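Local coordinates for hypothetical protein Atu0492 (Agrobacterium tumefaciens, PDB 2GMY) that is of unknown function but belongs to the carboxymuconolactone decarboxylase family and may act in antioxidant defence like AhpD, at residues V18-L30 and K122-I136. Numbering follows the deposited sequence.
Sequences VMALENYVQSSGL and KITVAIGAINTWNRI
V18 and W133 lock together at one end of a roughly antiparallel helix pair (axes of the short helical segments 9.9 Å apart at closest approach, 144° between directions) in this all-helical, AhpD-like fold, where helix 12-26 lies along the long helix 117-139. Packing is closest over one face of the indole: V18 CG1, anti to the backbone N (chi1 -178°), sits above the six-membered ring in a CH-pi contact, 3.3 Å from W133 CZ2. The other methyl, CG2, meets I136 CD1 tip to tip. In the middle the small side chains of A126 and A129 let the helices close in: V25 straddles them, CG1 3.8 Å from A126 CB and CG2 against A129 CB, while L21 spans A129 and V125. V125 also packs on V18 of a second subunit. At the far end buried L30 slides past K122, CG 3.7 Å from K122 CB, and rests CD1 on I123 CG1. The polar margin is looser. After helix 18-26 the chain turns through G29, and K122, extended beyond CG, passes the Y24 hydroxyl and donates from NZ to S28 O (2.8 Å). M19, bent at chi2 and chi3, brings SD obliquely to the indole, 3.5 Å from W133 CH2, a Met-aromatic contact. The NE1 edge of W133 lies on this partly exposed side, where E22 splits its carboxylate: OE2 forms a salt bridge with K39 of helix 32-45, whereas OE1, tilted from the ring plane, takes the N-H of W133 NE1 on its anti side at 2.8 Å, a bent bond (134° at the hydrogen).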
loop_
_atom_site.group_PDB
_atom_site.type_symbol
_atom_site.label_atom_id
_atom_site.label_comp_id
_atom_site.label_asym_id
_atom_site.label_seq_id
_atom_site.Cartn_x
_atom_site.Cartn_y
_atom_site.Cartn_z
ATOM N N VAL A 18 7.801 29.973 -7.693
ATOM C CA VAL A 18 8.372 28.642 -7.898
ATOM C C VAL A 18 9.623 28.729 -8.762
ATOM O O VAL A 18 10.605 28.041 -8.489
ATOM C CB VAL A 18 7.347 27.630 -8.471
ATOM C CG1 VAL A 18 7.984 26.260 -8.626
ATOM C CG2 VAL A 18 6.137 27.514 -7.567
ATOM N N MET A 19 9.603 29.605 -9.769
ATOM C CA MET A 19 10.784 29.823 -10.619
ATOM C C MET A 19 11.993 30.363 -9.847
ATOM O O MET A 19 13.142 30.030 -10.183
ATOM C CB MET A 19 10.459 30.725 -11.818
ATOM C CG MET A 19 9.676 30.035 -12.926
ATOM S SD MET A 19 10.412 28.532 -13.701
ATOM C CE MET A 19 12.154 28.888 -13.824
ATOM N N ALA A 20 11.740 31.167 -8.811
ATOM C CA ALA A 20 12.825 31.668 -7.958
ATOM C C ALA A 20 13.481 30.524 -7.182
ATOM O O ALA A 20 14.712 30.469 -7.043
ATOM C CB ALA A 20 12.332 32.763 -7.024
ATOM N N LEU A 21 12.662 29.597 -6.686
ATOM C CA LEU A 21 13.217 28.442 -5.975
ATOM C C LEU A 21 14.033 27.572 -6.926
ATOM O O LEU A 21 15.130 27.108 -6.577
ATOM C CB LEU A 21 12.116 27.621 -5.299
ATOM C CG LEU A 21 12.588 26.374 -4.537
ATOM C CD1 LEU A 21 13.655 26.693 -3.490
ATOM C CD2 LEU A 21 11.388 25.675 -3.895
ATOM N N GLU A 22 13.499 27.364 -8.129
ATOM C CA GLU A 22 14.210 26.628 -9.175
ATOM C C GLU A 22 15.569 27.268 -9.492
ATOM O O GLU A 22 16.584 26.582 -9.610
ATOM C CB GLU A 22 13.339 26.567 -10.429
ATOM C CG GLU A 22 13.933 25.774 -11.590
ATOM C CD GLU A 22 14.175 24.310 -11.243
ATOM O OE1 GLU A 22 13.373 23.728 -10.488
ATOM O OE2 GLU A 22 15.184 23.758 -11.725
ATOM N N ASN A 23 15.584 28.598 -9.604
ATOM C CA ASN A 23 16.823 29.327 -9.837
ATOM C C ASN A 23 17.837 29.114 -8.708
ATOM O O ASN A 23 19.033 28.975 -8.968
ATOM C CB ASN A 23 16.492 30.812 -10.028
ATOM C CG ASN A 23 17.695 31.639 -10.439
ATOM O OD1 ASN A 23 18.594 31.175 -11.154
ATOM N ND2 ASN A 23 17.721 32.884 -9.977
ATOM N N TYR A 24 17.369 29.075 -7.457
ATOM C CA TYR A 24 18.281 28.737 -6.372
ATOM C C TYR A 24 18.906 27.358 -6.600
ATOM O O TYR A 24 20.125 27.206 -6.520
ATOM C CB TYR A 24 17.653 28.784 -4.977
ATOM C CG TYR A 24 18.599 28.117 -4.023
ATOM C CD1 TYR A 24 19.786 28.744 -3.655
ATOM C CD2 TYR A 24 18.369 26.808 -3.576
ATOM C CE1 TYR A 24 20.705 28.117 -2.838
ATOM C CE2 TYR A 24 19.289 26.166 -2.748
ATOM C CZ TYR A 24 20.451 26.829 -2.389
ATOM O OH TYR A 24 21.366 26.212 -1.571
ATOM N N VAL A 25 18.068 26.361 -6.864
ATOM C CA VAL A 25 18.561 24.989 -7.015
ATOM C C VAL A 25 19.642 24.944 -8.088
ATOM O O VAL A 25 20.727 24.402 -7.861
ATOM C CB VAL A 25 17.436 23.999 -7.350
ATOM C CG1 VAL A 25 18.031 22.612 -7.630
ATOM C CG2 VAL A 25 16.435 23.930 -6.178
ATOM N N GLN A 26 19.346 25.560 -9.234
ATOM C CA GLN A 26 20.258 25.577 -10.373
ATOM C C GLN A 26 21.625 26.181 -10.065
ATOM O O GLN A 26 22.636 25.725 -10.592
ATOM C CB GLN A 26 19.620 26.315 -11.553
ATOM C CG GLN A 26 18.502 25.527 -12.210
ATOM C CD GLN A 26 18.917 24.101 -12.536
ATOM O OE1 GLN A 26 19.858 23.867 -13.302
ATOM N NE2 GLN A 26 18.225 23.139 -11.941
ATOM N N SER A 27 21.666 27.199 -9.217
ATOM C CA SER A 27 22.942 27.859 -8.965
ATOM C C SER A 27 23.476 27.542 -7.576
ATOM O O SER A 27 24.367 28.235 -7.067
ATOM C CB SER A 27 22.823 29.366 -9.170
ATOM O OG SER A 27 21.749 29.886 -8.418
ATOM N N SER A 28 22.948 26.477 -6.973
ATOM C CA SER A 28 23.290 26.142 -5.595
ATOM C C SER A 28 24.723 25.654 -5.399
ATOM O O SER A 28 25.246 25.714 -4.285
ATOM C CB SER A 28 22.330 25.078 -5.056
ATOM O OG SER A 28 22.542 23.856 -5.734
ATOM N N GLY A 29 25.347 25.174 -6.471
ATOM C CA GLY A 29 26.685 24.584 -6.384
ATOM C C GLY A 29 26.684 23.061 -6.467
ATOM O O GLY A 29 27.734 22.447 -6.651
ATOM N N LEU A 30 25.509 22.445 -6.336
ATOM C CA LEU A 30 25.412 21.002 -6.519
ATOM C C LEU A 30 25.806 20.636 -7.937
ATOM O O LEU A 30 25.408 21.314 -8.892
ATOM C CB LEU A 30 23.982 20.511 -6.288
ATOM C CG LEU A 30 23.508 20.115 -4.893
ATOM C CD1 LEU A 30 22.168 19.413 -5.048
ATOM C CD2 LEU A 30 24.503 19.213 -4.181
ATOM N N LYS A 122 21.206 21.198 0.368
ATOM C CA LYS A 122 20.978 21.543 -1.055
ATOM C C LYS A 122 20.197 20.438 -1.777
ATOM O O LYS A 122 19.228 20.695 -2.488
ATOM C CB LYS A 122 22.310 21.797 -1.769
ATOM C CG LYS A 122 23.078 22.987 -1.215
ATOM C CD LYS A 122 24.398 23.152 -1.944
ATOM C CE LYS A 122 25.115 24.395 -1.455
ATOM N NZ LYS A 122 26.436 24.491 -2.128
ATOM N N ILE A 123 20.625 19.197 -1.569
ATOM C CA ILE A 123 19.941 18.035 -2.146
ATOM C C ILE A 123 18.473 17.971 -1.734
ATOM O O ILE A 123 17.588 17.742 -2.576
ATOM C CB ILE A 123 20.659 16.748 -1.706
ATOM C CG1 ILE A 123 21.967 16.594 -2.477
ATOM C CG2 ILE A 123 19.782 15.490 -1.913
ATOM C CD1 ILE A 123 22.940 15.668 -1.774
ATOM N N THR A 124 18.216 18.166 -0.440
ATOM C CA THR A 124 16.871 17.986 0.098
ATOM C C THR A 124 15.930 19.112 -0.362
ATOM O O THR A 124 14.769 18.867 -0.672
ATOM C CB THR A 124 16.902 17.787 1.629
ATOM O OG1 THR A 124 17.817 16.716 1.946
ATOM C CG2 THR A 124 15.523 17.420 2.146
ATOM N N VAL A 125 16.443 20.333 -0.455
ATOM C CA VAL A 125 15.660 21.419 -1.057
ATOM C C VAL A 125 15.379 21.111 -2.538
ATOM O O VAL A 125 14.269 21.340 -3.026
ATOM C CB VAL A 125 16.404 22.772 -0.901
ATOM C CG1 VAL A 125 15.726 23.872 -1.704
ATOM C CG2 VAL A 125 16.483 23.160 0.590
ATOM N N ALA A 126 16.376 20.585 -3.252
ATOM C CA ALA A 126 16.186 20.200 -4.653
ATOM C C ALA A 126 15.075 19.128 -4.779
ATOM O O ALA A 126 14.224 19.205 -5.669
ATOM C CB ALA A 126 17.495 19.699 -5.246
ATOM N N ILE A 127 15.066 18.151 -3.870
ATOM C CA ILE A 127 14.008 17.128 -3.871
ATOM C C ILE A 127 12.654 17.799 -3.628
ATOM O O ILE A 127 11.662 17.472 -4.281
ATOM C CB ILE A 127 14.271 16.036 -2.811
ATOM C CG1 ILE A 127 15.537 15.231 -3.165
ATOM C CG2 ILE A 127 13.072 15.059 -2.703
ATOM C CD1 ILE A 127 16.130 14.423 -1.983
ATOM N N GLY A 128 12.611 18.745 -2.693
ATOM C CA GLY A 128 11.370 19.490 -2.435
ATOM C C GLY A 128 10.904 20.239 -3.680
ATOM O O GLY A 128 9.706 20.190 -4.032
ATOM N N ALA A 129 11.840 20.921 -4.348
ATOM C CA ALA A 129 11.521 21.708 -5.538
ATOM C C ALA A 129 10.912 20.856 -6.659
ATOM O O ALA A 129 9.870 21.211 -7.214
ATOM C CB ALA A 129 12.746 22.472 -6.030
ATOM N N ILE A 130 11.521 19.715 -6.978
ATOM C CA ILE A 130 10.961 18.902 -8.061
ATOM C C ILE A 130 9.615 18.334 -7.625
ATOM O O ILE A 130 8.696 18.221 -8.426
ATOM C CB ILE A 130 11.942 17.806 -8.571
ATOM C CG1 ILE A 130 11.347 17.065 -9.782
ATOM C CG2 ILE A 130 12.376 16.887 -7.446
ATOM C CD1 ILE A 130 11.033 17.985 -10.996
ATOM N N ASN A 131 9.485 18.021 -6.336
ATOM C CA ASN A 131 8.209 17.510 -5.849
ATOM C C ASN A 131 7.076 18.539 -6.014
ATOM O O ASN A 131 5.913 18.175 -6.224
ATOM C CB ASN A 131 8.335 17.021 -4.406
ATOM C CG ASN A 131 8.677 15.551 -4.348
ATOM O OD1 ASN A 131 7.794 14.691 -4.378
ATOM N ND2 ASN A 131 9.970 15.246 -4.311
ATOM N N THR A 132 7.439 19.824 -5.951
ATOM C CA THR A 132 6.495 20.904 -6.210
ATOM C C THR A 132 6.152 20.967 -7.706
ATOM O O THR A 132 4.971 20.982 -8.075
ATOM C CB THR A 132 7.029 22.239 -5.671
ATOM O OG1 THR A 132 7.005 22.190 -4.232
ATOM C CG2 THR A 132 6.148 23.406 -6.129
ATOM N N TRP A 133 7.164 20.998 -8.568
ATOM C CA TRP A 133 6.893 21.012 -10.014
ATOM C C TRP A 133 6.044 19.810 -10.435
ATOM O O TRP A 133 5.110 19.952 -11.229
ATOM C CB TRP A 133 8.185 21.019 -10.829
ATOM C CG TRP A 133 8.924 22.313 -10.833
ATOM C CD1 TRP A 133 10.183 22.536 -10.349
ATOM C CD2 TRP A 133 8.474 23.562 -11.380
ATOM N NE1 TRP A 133 10.540 23.854 -10.554
ATOM C CE2 TRP A 133 9.508 24.503 -11.182
ATOM C CE3 TRP A 133 7.292 23.975 -12.014
ATOM C CZ2 TRP A 133 9.401 25.851 -11.602
ATOM C CZ3 TRP A 133 7.178 25.309 -12.426
ATOM C CH2 TRP A 133 8.228 26.229 -12.216
ATOM N N ASN A 134 6.363 18.624 -9.917
ATOM C CA ASN A 134 5.563 17.425 -10.244
ATOM C C ASN A 134 4.085 17.588 -9.872
ATOM O O ASN A 134 3.187 17.172 -10.617
ATOM C CB ASN A 134 6.116 16.184 -9.551
ATOM C CG ASN A 134 7.512 15.775 -10.041
ATOM O OD1 ASN A 134 7.999 16.180 -11.122
ATOM N ND2 ASN A 134 8.153 14.935 -9.250
ATOM N N ARG A 135 3.837 18.175 -8.702
ATOM C CA ARG A 135 2.464 18.387 -8.251
ATOM C C ARG A 135 1.716 19.401 -9.106
ATOM O O ARG A 135 0.531 19.225 -9.398
ATOM C CB ARG A 135 2.458 18.768 -6.768
ATOM C CG ARG A 135 2.771 17.562 -5.897
ATOM C CD ARG A 135 3.089 17.868 -4.431
ATOM N NE ARG A 135 3.078 16.601 -3.691
ATOM C CZ ARG A 135 4.080 15.719 -3.701
ATOM N NH1 ARG A 135 5.211 15.969 -4.376
ATOM N NH2 ARG A 135 3.950 14.580 -3.037
ATOM N N ILE A 136 2.419 20.457 -9.515
ATOM C CA ILE A 136 1.854 21.452 -10.419
ATOM C C ILE A 136 1.561 20.837 -11.784
ATOM O O ILE A 136 0.452 20.977 -12.307
ATOM C CB ILE A 136 2.792 22.675 -10.549
ATOM C CG1 ILE A 136 2.858 23.415 -9.206
ATOM C CG2 ILE A 136 2.340 23.617 -11.677
ATOM C CD1 ILE A 136 4.034 24.400 -9.096
#